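Local coordinates for natterin-like protein (Lethenteron camtschaticum, PDB 6IUL), which probably kills target cells by forming membrane pores, joining a jacalin-like lectin module to a pore-forming module related to epsilon toxin and MTX2, at residues A[30-35]-A[64-69]; A[71-76]-A[98-103]; A[19-24]-A[47-52]; A[121-126]-A[141-146]. All blocks are in the same frame, centred on the assembly; numbering follows the deposited sequence.

How the interactions relate
Following the chain from its N terminus, interaction 3 opens first at 19-24 and closes a loop at 47-52, bringing together two different sheets of the lectin part. Interaction 1 starts inside that loop at 30-35 and closes at 64-69, so the two contacts cross; strands 30-37 and 42-49 are neighbours in one sheet, joined by bonds between Trp48 and Gln31 and Lys32. Interaction 2, 71-76 with 98-103, follows in series and touches interaction 1 through Phe67 and Arg100. Interaction 4, 121-126 with 141-146, comes last. It meets the other three, through Leu30, Ile75 and Gly23, and joins strand 124-131 to strand 135-155, the long strand that runs on towards the toxin-like region.

Interaction 1 of 4, residues A[30-35]-A[64-69]; sequences LQKLSV and AKEFEF
Strands 30-35 and 65-68 run antiparallel, axes 4.6 Å apart and directions at 169°, with Leu33-Phe67 and Val35-Lys65 as hydrogen-bonded pairs and Lys32-Glu68 and Ser34-Glu66 as non-hydrogen-bonded pairs. The pairing runs past the strand end, where Phe69 N donates to Gln31 O at 2.9 Å; that same oxygen lies at the edge of the Phe69 ring. Leu30 brings CD2 to Phe69 CE1 at 3.7 Å, while Phe67 points the edge of its own ring at the Phe69 ring, CE1 standing 3.7 Å above the centre of that plane. On the polar face Lys32 is extended throughout (chi1 -173°), which carries its ammonium group past Glu68 to Glu66: NZ to OE2 is 3.4 Å, a weak bond within a salt bridge, and Lys32 also makes a cation-pi contact with Trp48. Gln31 and Glu68 lie side by side, Gln31 NE2 giving a bent bond to the anti lone pair of Glu68 OE1 at 3.0 Å. Gln31 and Lys32 together face Trp48 in a classic beta bulge. The aromatic face thus packs into the jacalin-like core; the charged one has a long, weak salt bridge and a normal-length but bent amide-carboxylate bond, less regular than the straighter backbone bonds.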
loop_
_atom_site.group_PDB
_atom_site.type_symbol
_atom_site.label_atom_id
_atom_site.label_comp_id
_atom_site.label_asym_id
_atom_site.label_seq_id
_atom_site.Cartn_x
_atom_site.Cartn_y
_atom_site.Cartn_z
ATOM N N LEU A 30 7.579 -23.729 -10.622
ATOM C CA LEU A 30 6.771 -24.402 -11.614
ATOM C C LEU A 30 5.622 -23.510 -12.043
ATOM O O LEU A 30 4.845 -23.100 -11.208
ATOM C CB LEU A 30 6.226 -25.714 -11.037
ATOM C CG LEU A 30 5.276 -26.490 -11.949
ATOM C CD1 LEU A 30 6.018 -26.994 -13.191
ATOM C CD2 LEU A 30 4.614 -27.646 -11.190
ATOM N N GLN A 31 5.520 -23.249 -13.346
ATOM C CA GLN A 31 4.452 -22.442 -13.907
ATOM C C GLN A 31 3.450 -23.288 -14.679
ATOM O O GLN A 31 2.234 -23.055 -14.603
ATOM C CB GLN A 31 4.996 -21.343 -14.831
ATOM C CG GLN A 31 3.851 -20.503 -15.384
ATOM C CD GLN A 31 4.216 -19.165 -15.969
ATOM O OE1 GLN A 31 5.368 -18.721 -15.936
ATOM N NE2 GLN A 31 3.216 -18.544 -16.598
ATOM N N LYS A 32 3.958 -24.267 -15.420
ATOM C CA LYS A 32 3.137 -25.050 -16.279
ATOM C C LYS A 32 3.698 -26.468 -16.453
ATOM O O LYS A 32 4.892 -26.665 -16.541
ATOM C CB LYS A 32 3.051 -24.354 -17.633
ATOM C CG LYS A 32 2.078 -24.956 -18.644
ATOM C CD LYS A 32 2.127 -24.119 -19.947
ATOM C CE LYS A 32 1.189 -24.639 -20.998
ATOM N NZ LYS A 32 1.084 -23.664 -22.138
ATOM N N LEU A 33 2.799 -27.441 -16.584
ATOM C CA LEU A 33 3.157 -28.825 -16.806
ATOM C C LEU A 33 2.278 -29.416 -17.892
ATOM O O LEU A 33 1.079 -29.139 -17.966
ATOM C CB LEU A 33 2.883 -29.594 -15.542
ATOM C CG LEU A 33 3.042 -31.082 -15.546
ATOM C CD1 LEU A 33 4.491 -31.393 -15.812
ATOM C CD2 LEU A 33 2.607 -31.764 -14.235
ATOM N N SER A 34 2.862 -30.254 -18.733
ATOM C CA SER A 34 2.128 -31.006 -19.716
ATOM C C SER A 34 2.602 -32.468 -19.717
ATOM O O SER A 34 3.788 -32.734 -19.684
ATOM C CB SER A 34 2.306 -30.360 -21.094
ATOM O OG SER A 34 1.643 -31.122 -22.063
ATOM N N VAL A 35 1.650 -33.405 -19.775
ATOM C CA VAL A 35 1.916 -34.806 -19.589
ATOM C C VAL A 35 1.296 -35.634 -20.716
ATOM O O VAL A 35 0.117 -35.466 -21.091
ATOM C CB VAL A 35 1.361 -35.320 -18.243
ATOM C CG1 VAL A 35 1.674 -36.799 -18.035
ATOM C CG2 VAL A 35 1.953 -34.545 -17.074
ATOM N N ALA A 64 -1.291 -35.253 -25.130
ATOM C CA ALA A 64 -0.768 -34.420 -24.030
ATOM C C ALA A 64 -1.864 -33.529 -23.405
ATOM O O ALA A 64 -2.616 -32.912 -24.137
ATOM C CB ALA A 64 0.386 -33.552 -24.517
ATOM N N LYS A 65 -1.907 -33.470 -22.062
ATOM C CA LYS A 65 -2.795 -32.567 -21.338
ATOM C C LYS A 65 -1.957 -31.697 -20.451
ATOM O O LYS A 65 -0.957 -32.149 -19.852
ATOM C CB LYS A 65 -3.805 -33.342 -20.491
ATOM C CG LYS A 65 -4.863 -34.117 -21.283
ATOM C CD LYS A 65 -5.329 -33.363 -22.540
ATOM C CE LYS A 65 -6.404 -34.112 -23.320
ATOM N NZ LYS A 65 -7.673 -33.374 -23.128
ATOM N N GLU A 66 -2.361 -30.440 -20.319
ATOM C CA GLU A 66 -1.559 -29.480 -19.617
ATOM C C GLU A 66 -2.323 -28.788 -18.497
ATOM O O GLU A 66 -3.538 -28.834 -18.466
ATOM C CB GLU A 66 -0.977 -28.453 -20.588
ATOM C CG GLU A 66 -1.960 -27.714 -21.437
ATOM C CD GLU A 66 -1.276 -26.674 -22.341
ATOM O OE1 GLU A 66 -0.298 -27.039 -23.030
ATOM O OE2 GLU A 66 -1.734 -25.503 -22.379
ATOM N N PHE A 67 -1.573 -28.139 -17.605
ATOM C CA PHE A 67 -2.089 -27.389 -16.506
ATOM C C PHE A 67 -1.171 -26.203 -16.278
ATOM O O PHE A 67 0.063 -26.376 -16.134
ATOM C CB PHE A 67 -2.121 -28.239 -15.223
ATOM C CG PHE A 67 -2.775 -27.530 -14.048
ATOM C CD1 PHE A 67 -2.033 -26.682 -13.237
ATOM C CD2 PHE A 67 -4.146 -27.666 -13.804
ATOM C CE1 PHE A 67 -2.620 -26.014 -12.163
ATOM C CE2 PHE A 67 -4.747 -27.002 -12.739
ATOM C CZ PHE A 67 -3.986 -26.183 -11.909
ATOM N N GLU A 68 -1.749 -25.015 -16.225
ATOM C CA GLU A 68 -0.983 -23.802 -15.932
ATOM C C GLU A 68 -1.445 -23.187 -14.631
ATOM O O GLU A 68 -2.639 -22.984 -14.435
ATOM C CB GLU A 68 -1.133 -22.782 -17.053
ATOM C CG GLU A 68 -0.211 -21.587 -16.814
ATOM C CD GLU A 68 0.018 -20.721 -18.047
ATOM O OE1 GLU A 68 1.011 -19.961 -18.088
ATOM O OE2 GLU A 68 -0.815 -20.782 -18.949
ATOM N N PHE A 69 -0.491 -22.908 -13.750
ATOM C CA PHE A 69 -0.769 -22.323 -12.464
ATOM C C PHE A 69 -1.069 -20.839 -12.586
ATOM O O PHE A 69 -0.392 -20.133 -13.337
ATOM C CB PHE A 69 0.433 -22.517 -11.511
ATOM C CG PHE A 69 0.530 -23.926 -10.984
ATOM C CD1 PHE A 69 1.105 -24.913 -11.722
ATOM C CD2 PHE A 69 0.011 -24.248 -9.760
ATOM C CE1 PHE A 69 1.175 -26.232 -11.248
ATOM C CE2 PHE A 69 0.086 -25.542 -9.283
ATOM C CZ PHE A 69 0.669 -26.541 -10.041
#

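Interaction 2 of 4, residues A[71-76]-A[98-103]; sequences SGEFIK and RSREFF
Ser71 offers its carbonyl to Arg98: NH2 reaches Ser71 O at 3.1 Å, in the carbonyl plane and on a lone pair, though the oxygen sits 23° out of the guanidinium plane. Gly72, with a positive phi of 82°, brings the chain close to the same guanidinium, its C atom 3.6 Å from Arg98 NH2. Glu73 carries the contact. Its CB lies over one face of the Arg98 guanidinium, its CG packs against Arg98 CG at 3.7 Å, and its extended chain delivers the carboxylate to Arg100. There Glu73 OE1 and Arg100 NH1 form a close salt bridge at 2.8 Å whose hydrogen bond, bent to 124°, is weak; OE2 is a second weak partner of NH1 and lies 3.3 Å from Arg100 CD. The side chains cross at about a right angle. Lys76 approaches Ser99 loosely, NZ to OG being 4.1 Å. Outside the segments Glu73 OE1 accepts from Glu70 N and OE2 bonds to Thr96 OG1, while Arg98 NH1 pairs with Glu70. The Glu73 carboxylate, gripped by backbone, hydroxyl and guanidinium donors, is therefore probably ionised, and it ties the loop between strands 89-96 and 101-105 to the stretch leading into strand 75-82.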
loop_
_atom_site.group_PDB
_atom_site.type_symbol
_atom_site.label_atom_id
_atom_site.label_comp_id
_atom_site.label_asym_id
_atom_site.label_seq_id
_atom_site.Cartn_x
_atom_site.Cartn_y
_atom_site.Cartn_z
ATOM N N SER A 71 -1.035 -17.078 -10.801
ATOM C CA SER A 71 -0.269 -16.330 -9.810
ATOM C C SER A 71 -0.791 -16.574 -8.384
ATOM O O SER A 71 -2.001 -16.448 -8.095
ATOM C CB SER A 71 -0.319 -14.830 -10.122
ATOM O OG SER A 71 0.419 -14.602 -11.318
ATOM N N GLY A 72 0.114 -16.960 -7.493
ATOM C CA GLY A 72 -0.282 -17.212 -6.117
ATOM C C GLY A 72 -0.890 -18.580 -5.845
ATOM O O GLY A 72 -1.184 -18.909 -4.706
ATOM N N GLU A 73 -1.062 -19.383 -6.883
ATOM C CA GLU A 73 -1.646 -20.737 -6.728
ATOM C C GLU A 73 -0.558 -21.750 -6.450
ATOM O O GLU A 73 0.408 -21.829 -7.199
ATOM C CB GLU A 73 -2.391 -21.137 -7.995
ATOM C CG GLU A 73 -3.194 -22.412 -7.855
ATOM C CD GLU A 73 -3.977 -22.772 -9.112
ATOM O OE1 GLU A 73 -3.569 -22.310 -10.204
ATOM O OE2 GLU A 73 -4.977 -23.541 -8.989
ATOM N N PHE A 74 -0.710 -22.529 -5.375
ATOM C CA PHE A 74 0.263 -23.555 -5.070
ATOM C C PHE A 74 -0.374 -24.930 -4.967
ATOM O O PHE A 74 -1.566 -25.062 -5.141
ATOM C CB PHE A 74 1.063 -23.207 -3.801
ATOM C CG PHE A 74 0.242 -23.033 -2.577
ATOM C CD1 PHE A 74 -0.329 -21.794 -2.265
ATOM C CD2 PHE A 74 0.061 -24.097 -1.686
ATOM C CE1 PHE A 74 -1.094 -21.643 -1.109
ATOM C CE2 PHE A 74 -0.681 -23.950 -0.502
ATOM C CZ PHE A 74 -1.280 -22.712 -0.215
ATOM N N ILE A 75 0.431 -25.952 -4.671
ATOM C CA ILE A 75 -0.073 -27.330 -4.604
ATOM C C ILE A 75 -0.400 -27.725 -3.189
ATOM O O ILE A 75 0.417 -27.574 -2.288
ATOM C CB ILE A 75 0.933 -28.312 -5.228
ATOM C CG1 ILE A 75 1.050 -28.059 -6.721
ATOM C CG2 ILE A 75 0.476 -29.731 -5.002
ATOM C CD1 ILE A 75 2.131 -28.878 -7.413
ATOM N N LYS A 76 -1.632 -28.189 -2.981
ATOM C CA LYS A 76 -2.103 -28.610 -1.679
ATOM C C LYS A 76 -1.845 -30.098 -1.418
ATOM O O LYS A 76 -1.598 -30.547 -0.284
ATOM C CB LYS A 76 -3.601 -28.264 -1.582
ATOM C CG LYS A 76 -4.375 -28.963 -0.499
ATOM C CD LYS A 76 -5.790 -28.375 -0.437
ATOM C CE LYS A 76 -6.621 -28.844 -1.609
ATOM N NZ LYS A 76 -8.043 -28.541 -1.388
ATOM N N ARG A 98 -6.338 -23.571 -4.891
ATOM C CA ARG A 98 -7.631 -23.066 -5.352
ATOM C C ARG A 98 -8.543 -24.200 -5.767
ATOM O O ARG A 98 -9.421 -24.022 -6.568
ATOM C CB ARG A 98 -7.449 -22.137 -6.524
ATOM C CG ARG A 98 -6.327 -21.145 -6.352
ATOM C CD ARG A 98 -6.825 -19.750 -6.454
ATOM N NE ARG A 98 -5.781 -18.839 -5.968
ATOM C CZ ARG A 98 -5.047 -18.025 -6.710
ATOM N NH1 ARG A 98 -5.208 -17.944 -8.017
ATOM N NH2 ARG A 98 -4.185 -17.246 -6.117
ATOM N N SER A 99 -8.309 -25.382 -5.221
ATOM C CA SER A 99 -9.132 -26.560 -5.499
ATOM C C SER A 99 -9.206 -27.002 -6.958
ATOM O O SER A 99 -10.035 -27.821 -7.286
ATOM C CB SER A 99 -10.550 -26.391 -4.888
ATOM O OG SER A 99 -10.424 -26.040 -3.514
ATOM N N ARG A 100 -8.331 -26.507 -7.825
ATOM C CA ARG A 100 -8.262 -27.050 -9.186
ATOM C C ARG A 100 -7.449 -28.346 -9.205
ATOM O O ARG A 100 -6.465 -28.512 -8.457
ATOM C CB ARG A 100 -7.658 -26.051 -10.127
ATOM C CG ARG A 100 -8.451 -24.750 -10.236
ATOM C CD ARG A 100 -7.614 -23.693 -10.898
ATOM N NE ARG A 100 -7.322 -24.044 -12.256
ATOM C CZ ARG A 100 -6.237 -23.685 -12.946
ATOM N NH1 ARG A 100 -5.246 -23.008 -12.398
ATOM N NH2 ARG A 100 -6.136 -24.071 -14.210
ATOM N N GLU A 101 -7.847 -29.254 -10.074
ATOM C CA GLU A 101 -7.326 -30.607 -10.073
ATOM C C GLU A 101 -6.680 -30.957 -11.417
ATOM O O GLU A 101 -7.148 -30.538 -12.478
ATOM C CB GLU A 101 -8.430 -31.591 -9.765
ATOM C CG GLU A 101 -7.924 -33.031 -9.611
ATOM C CD GLU A 101 -9.033 -34.099 -9.344
ATOM O OE1 GLU A 101 -9.043 -35.144 -10.070
ATOM O OE2 GLU A 101 -9.851 -33.930 -8.382
ATOM N N PHE A 102 -5.565 -31.691 -11.362
ATOM C CA PHE A 102 -4.927 -32.184 -12.566
ATOM C C PHE A 102 -4.623 -33.663 -12.384
ATOM O O PHE A 102 -4.044 -34.047 -11.340
ATOM C CB PHE A 102 -3.619 -31.428 -12.865
ATOM C CG PHE A 102 -2.901 -31.954 -14.087
ATOM C CD1 PHE A 102 -3.390 -31.680 -15.395
ATOM C CD2 PHE A 102 -1.805 -32.771 -13.950
ATOM C CE1 PHE A 102 -2.731 -32.160 -16.507
ATOM C CE2 PHE A 102 -1.155 -33.298 -15.069
ATOM C CZ PHE A 102 -1.594 -32.987 -16.333
ATOM N N PHE A 103 -5.005 -34.480 -13.370
ATOM C CA PHE A 103 -4.905 -35.930 -13.227
ATOM C C PHE A 103 -4.547 -36.546 -14.561
ATOM O O PHE A 103 -5.308 -36.435 -15.504
ATOM C CB PHE A 103 -6.249 -36.512 -12.760
ATOM C CG PHE A 103 -6.187 -37.978 -12.327
ATOM C CD1 PHE A 103 -4.989 -38.580 -11.936
ATOM C CD2 PHE A 103 -7.341 -38.735 -12.251
ATOM C CE1 PHE A 103 -4.948 -39.886 -11.541
ATOM C CE2 PHE A 103 -7.320 -40.062 -11.818
ATOM C CZ PHE A 103 -6.125 -40.637 -11.458
#

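Interaction 3 of 4, residues A[19-24]-A[47-52]; sequences FSFNGQ and VWLTDG
Phe21 projects from strand 17-22 onto Val47 and Leu49 of strand 42-49, a contact between two sheets in the lectin part, whose three-sheet jacalin-like architecture is that of a beta-prism fold. The two short strands are not paired: their axes stay 8.9 Å apart at 33°, and no hydrogen bond crosses between them. Side chains bridge the gap instead. Phe21 extends with CG opposite the backbone N (chi1 -179°), and its ring reaches both residues, Leu49 over a face and Val47 at the edge. Leu49 comes from the opposite direction and sets CD1 4.2 Å from the Phe21 ring centroid and 27° off the normal, a CH-pi contact; its CG also touches Phe21 CE2 at 3.5 Å. Val47 meets the rim of the ring, CG1 lying in the ring plane 3.5 Å from Phe21 CE2. Beyond the aromatic ring Leu49 reaches the turn that ends strand 17-22, with CD1 3.8 Å from Gly23 N. Phe57 and Glu55 of strand 54-58 pack on Phe21 as well. Within the turn, Asn22 OD1 accepts from Gln24 N at 2.7 Å, an Asx turn, and Asn22 ND2 returns a bond to Gln24 OE1 at 3.2 Å.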
loop_
_atom_site.group_PDB
_atom_site.type_symbol
_atom_site.label_atom_id
_atom_site.label_comp_id
_atom_site.label_asym_id
_atom_site.label_seq_id
_atom_site.Cartn_x
_atom_site.Cartn_y
_atom_site.Cartn_z
ATOM N N PHE A 19 17.482 -37.407 -14.851
ATOM C CA PHE A 19 17.297 -35.991 -15.212
ATOM C C PHE A 19 16.926 -35.196 -14.006
ATOM O O PHE A 19 16.381 -35.744 -13.032
ATOM C CB PHE A 19 16.250 -35.837 -16.324
ATOM C CG PHE A 19 14.851 -36.323 -15.955
ATOM C CD1 PHE A 19 13.980 -35.491 -15.285
ATOM C CD2 PHE A 19 14.431 -37.604 -16.265
ATOM C CE1 PHE A 19 12.719 -35.919 -14.934
ATOM C CE2 PHE A 19 13.181 -38.055 -15.914
ATOM C CZ PHE A 19 12.299 -37.194 -15.266
ATOM N N SER A 20 17.240 -33.913 -14.055
ATOM C CA SER A 20 16.832 -32.951 -13.037
ATOM C C SER A 20 16.587 -31.604 -13.668
ATOM O O SER A 20 17.437 -31.093 -14.343
ATOM C CB SER A 20 17.911 -32.811 -11.946
ATOM O OG SER A 20 17.412 -32.123 -10.797
ATOM N N PHE A 21 15.410 -31.030 -13.436
ATOM C CA PHE A 21 15.048 -29.742 -13.984
ATOM C C PHE A 21 14.567 -28.971 -12.768
ATOM O O PHE A 21 13.454 -29.216 -12.233
ATOM C CB PHE A 21 13.929 -29.906 -15.035
ATOM C CG PHE A 21 13.503 -28.627 -15.690
ATOM C CD1 PHE A 21 14.415 -27.870 -16.370
ATOM C CD2 PHE A 21 12.197 -28.190 -15.623
ATOM C CE1 PHE A 21 14.048 -26.698 -16.964
ATOM C CE2 PHE A 21 11.815 -27.006 -16.209
ATOM C CZ PHE A 21 12.728 -26.275 -16.901
ATOM N N ASN A 22 15.397 -28.036 -12.334
ATOM C CA ASN A 22 15.271 -27.440 -10.995
ATOM C C ASN A 22 15.509 -25.949 -11.046
ATOM O O ASN A 22 16.544 -25.531 -11.523
ATOM C CB ASN A 22 16.317 -28.104 -10.096
ATOM C CG ASN A 22 16.205 -27.692 -8.645
ATOM O OD1 ASN A 22 15.479 -26.776 -8.316
ATOM N ND2 ASN A 22 16.921 -28.380 -7.755
ATOM N N GLY A 23 14.579 -25.147 -10.542
ATOM C CA GLY A 23 14.747 -23.680 -10.487
ATOM C C GLY A 23 15.405 -23.160 -9.219
ATOM O O GLY A 23 15.442 -21.946 -8.974
ATOM N N GLN A 24 15.927 -24.065 -8.407
ATOM C CA GLN A 24 16.547 -23.729 -7.103
ATOM C C GLN A 24 17.478 -22.525 -7.062
ATOM O O GLN A 24 17.364 -21.705 -6.161
ATOM C CB GLN A 24 17.357 -24.920 -6.567
ATOM C CG GLN A 24 17.759 -24.783 -5.107
ATOM C CD GLN A 24 17.966 -26.126 -4.423
ATOM O OE1 GLN A 24 17.478 -27.152 -4.885
ATOM N NE2 GLN A 24 18.713 -26.133 -3.350
ATOM N N VAL A 47 7.867 -29.303 -18.878
ATOM C CA VAL A 47 7.773 -28.471 -17.706
ATOM C C VAL A 47 8.310 -27.085 -18.027
ATOM O O VAL A 47 9.399 -26.931 -18.641
ATOM C CB VAL A 47 8.657 -29.060 -16.580
ATOM C CG1 VAL A 47 8.617 -28.195 -15.328
ATOM C CG2 VAL A 47 8.275 -30.503 -16.255
ATOM N N TRP A 48 7.559 -26.079 -17.575
ATOM C CA TRP A 48 7.950 -24.667 -17.714
ATOM C C TRP A 48 8.130 -24.026 -16.319
ATOM O O TRP A 48 7.280 -24.227 -15.417
ATOM C CB TRP A 48 6.854 -23.870 -18.403
ATOM C CG TRP A 48 6.577 -24.175 -19.842
ATOM C CD1 TRP A 48 6.906 -23.387 -20.907
ATOM C CD2 TRP A 48 5.820 -25.278 -20.372
ATOM N NE1 TRP A 48 6.411 -23.938 -22.067
ATOM C CE2 TRP A 48 5.740 -25.096 -21.773
ATOM C CE3 TRP A 48 5.194 -26.380 -19.802
ATOM C CZ2 TRP A 48 5.076 -26.019 -22.631
ATOM C CZ3 TRP A 48 4.529 -27.274 -20.605
ATOM C CH2 TRP A 48 4.464 -27.095 -22.028
ATOM N N LEU A 49 9.209 -23.280 -16.139
ATOM C CA LEU A 49 9.437 -22.529 -14.912
ATOM C C LEU A 49 9.129 -21.057 -15.113
ATOM O O LEU A 49 9.035 -20.590 -16.231
ATOM C CB LEU A 49 10.847 -22.712 -14.422
ATOM C CG LEU A 49 11.281 -24.153 -14.211
ATOM C CD1 LEU A 49 12.716 -24.228 -13.698
ATOM C CD2 LEU A 49 10.331 -24.868 -13.265
ATOM N N THR A 50 8.946 -20.326 -14.018
ATOM C CA THR A 50 8.521 -18.931 -14.082
ATOM C C THR A 50 9.608 -17.991 -14.648
ATOM O O THR A 50 9.279 -16.854 -14.945
ATOM C CB THR A 50 8.120 -18.397 -12.715
ATOM O OG1 THR A 50 9.179 -18.661 -11.787
ATOM C CG2 THR A 50 6.822 -19.026 -12.244
ATOM N N ASP A 51 10.840 -18.462 -14.824
ATOM C CA ASP A 51 11.884 -17.695 -15.536
ATOM C C ASP A 51 11.970 -18.037 -17.039
ATOM O O ASP A 51 12.928 -17.703 -17.684
ATOM C CB ASP A 51 13.278 -17.930 -14.907
ATOM C CG ASP A 51 13.751 -19.385 -15.023
ATOM O OD1 ASP A 51 12.988 -20.234 -15.542
ATOM O OD2 ASP A 51 14.891 -19.724 -14.571
ATOM N N GLY A 52 10.982 -18.719 -17.580
ATOM C CA GLY A 52 10.936 -19.005 -19.020
ATOM C C GLY A 52 11.696 -20.263 -19.428
ATOM O O GLY A 52 11.640 -20.674 -20.557
#

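Interaction 4 of 4, residues A[121-126]-A[141-146]; sequences SGICLG and IFINAI
Leu125 and Ile143 meet at the apolar centre, their side chains crossing at about a right angle with Leu125 CD1 3.8 Å from Ile143 CG1. Ile123 runs alongside Ile143, pointing the same way, with its CG2 4.1 Å from Ile143 CD1, and Leu125 CB also touches the CG2 branch of Ile141. Cys124 and Phe142 pair on the sheet face opposite to Ile141: Cys124 CB lies 3.8 Å from Phe142 CE1, and the sulfur sits over the ring in a long sulfur-aromatic contact, SG being 4.9 Å from the Phe142 centroid and 24° off its normal. Backbone bonds flank this packing. Leu125 N donates to Ile141 O, and Ile143 N meets Ile123 O almost head-on at 3.1 Å. The polar edge is built round Ile143 O, which takes two donors: Ser121 N at 2.9 Å, in the carbonyl plane, and Ser121 OG at 2.8 Å, coming from 43° above it. With chi1 at 70°, Ser121 OG can also accept from Ile123 N at 3.1 Å, closing an ST turn, so one hydroxyl links both segments. The contact belongs to the hairpin of strands 124-131 and 135-155, which is flanked by strand 17-22 on the former and strand 6-12 on the latter; beyond it, Ile146 N is hydrogen-bonded to Ser191 of the second subunit.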
loop_
_atom_site.group_PDB
_atom_site.type_symbol
_atom_site.label_atom_id
_atom_site.label_comp_id
_atom_site.label_asym_id
_atom_site.label_seq_id
_atom_site.Cartn_x
_atom_site.Cartn_y
_atom_site.Cartn_z
ATOM N N SER A 121 5.920 -26.866 1.321
ATOM C CA SER A 121 5.190 -25.638 1.210
ATOM C C SER A 121 4.173 -25.653 0.075
ATOM O O SER A 121 3.390 -24.731 -0.052
ATOM C CB SER A 121 6.157 -24.494 0.956
ATOM O OG SER A 121 6.710 -24.575 -0.345
ATOM N N GLY A 122 4.245 -26.653 -0.801
ATOM C CA GLY A 122 3.420 -26.666 -2.004
ATOM C C GLY A 122 3.977 -25.841 -3.146
ATOM O O GLY A 122 3.346 -25.725 -4.184
ATOM N N ILE A 123 5.154 -25.238 -2.951
ATOM C CA ILE A 123 5.768 -24.444 -3.990
ATOM C C ILE A 123 6.788 -25.321 -4.675
ATOM O O ILE A 123 7.769 -25.730 -4.066
ATOM C CB ILE A 123 6.499 -23.206 -3.414
ATOM C CG1 ILE A 123 5.604 -22.331 -2.525
ATOM C CG2 ILE A 123 7.127 -22.406 -4.509
ATOM C CD1 ILE A 123 4.441 -21.793 -3.241
ATOM N N CYS A 124 6.576 -25.595 -5.947
ATOM C CA CYS A 124 7.368 -26.537 -6.661
ATOM C C CYS A 124 8.483 -25.881 -7.472
ATOM O O CYS A 124 8.244 -24.851 -8.119
ATOM C CB CYS A 124 6.481 -27.366 -7.577
ATOM S SG CYS A 124 7.345 -28.608 -8.587
ATOM N N LEU A 125 9.701 -26.447 -7.395
ATOM C CA LEU A 125 10.858 -25.918 -8.112
ATOM C C LEU A 125 11.160 -26.674 -9.397
ATOM O O LEU A 125 12.046 -26.262 -10.157
ATOM C CB LEU A 125 12.111 -25.969 -7.243
ATOM C CG LEU A 125 12.196 -25.027 -6.034
ATOM C CD1 LEU A 125 13.338 -25.436 -5.136
ATOM C CD2 LEU A 125 12.311 -23.587 -6.491
ATOM N N GLY A 126 10.459 -27.766 -9.671
ATOM C CA GLY A 126 10.699 -28.530 -10.893
ATOM C C GLY A 126 10.529 -30.032 -10.635
ATOM O O GLY A 126 9.807 -30.457 -9.698
ATOM N N ILE A 141 10.109 -31.614 -7.066
ATOM C CA ILE A 141 10.945 -30.924 -6.105
ATOM C C ILE A 141 10.149 -29.811 -5.452
ATOM O O ILE A 141 9.734 -28.898 -6.123
ATOM C CB ILE A 141 12.173 -30.283 -6.762
ATOM C CG1 ILE A 141 13.008 -31.356 -7.446
ATOM C CG2 ILE A 141 13.081 -29.643 -5.713
ATOM C CD1 ILE A 141 14.070 -30.815 -8.375
ATOM N N PHE A 142 9.949 -29.889 -4.142
ATOM C CA PHE A 142 9.240 -28.859 -3.407
ATOM C C PHE A 142 10.156 -28.159 -2.417
ATOM O O PHE A 142 10.983 -28.805 -1.765
ATOM C CB PHE A 142 8.074 -29.454 -2.599
ATOM C CG PHE A 142 6.939 -29.915 -3.427
ATOM C CD1 PHE A 142 6.055 -28.996 -3.974
ATOM C CD2 PHE A 142 6.731 -31.286 -3.664
ATOM C CE1 PHE A 142 4.996 -29.404 -4.774
ATOM C CE2 PHE A 142 5.668 -31.698 -4.453
ATOM C CZ PHE A 142 4.816 -30.746 -5.034
ATOM N N ILE A 143 9.947 -26.858 -2.243
ATOM C CA ILE A 143 10.506 -26.148 -1.095
ATOM C C ILE A 143 9.761 -26.606 0.144
ATOM O O ILE A 143 8.523 -26.679 0.164
ATOM C CB ILE A 143 10.343 -24.598 -1.217
ATOM C CG1 ILE A 143 11.018 -24.116 -2.480
ATOM C CG2 ILE A 143 10.973 -23.906 -0.006
ATOM C CD1 ILE A 143 10.830 -22.631 -2.743
ATOM N N ASN A 144 10.512 -26.906 1.191
ATOM C CA ASN A 144 9.884 -27.300 2.452
ATOM C C ASN A 144 9.107 -26.113 3.029
ATOM O O ASN A 144 9.247 -24.986 2.560
ATOM C CB ASN A 144 10.943 -27.810 3.423
ATOM C CG ASN A 144 11.246 -29.271 3.233
ATOM O OD1 ASN A 144 10.320 -30.065 3.197
ATOM N ND2 ASN A 144 12.548 -29.648 3.235
ATOM N N ALA A 145 8.269 -26.372 4.035
ATOM C CA ALA A 145 7.417 -25.371 4.585
ATOM C C ALA A 145 8.249 -24.104 4.951
ATOM O O ALA A 145 9.325 -24.219 5.555
ATOM C CB ALA A 145 6.699 -25.872 5.797
ATOM N N ILE A 146 7.729 -22.938 4.554
ATOM C CA ILE A 146 8.459 -21.703 4.596
ATOM C C ILE A 146 8.098 -20.875 5.826
ATOM O O ILE A 146 6.913 -20.721 6.158
ATOM C CB ILE A 146 8.191 -20.869 3.345
ATOM C CG1 ILE A 146 8.814 -21.587 2.143
ATOM C CG2 ILE A 146 8.750 -19.457 3.471
ATOM C CD1 ILE A 146 8.401 -20.999 0.785
#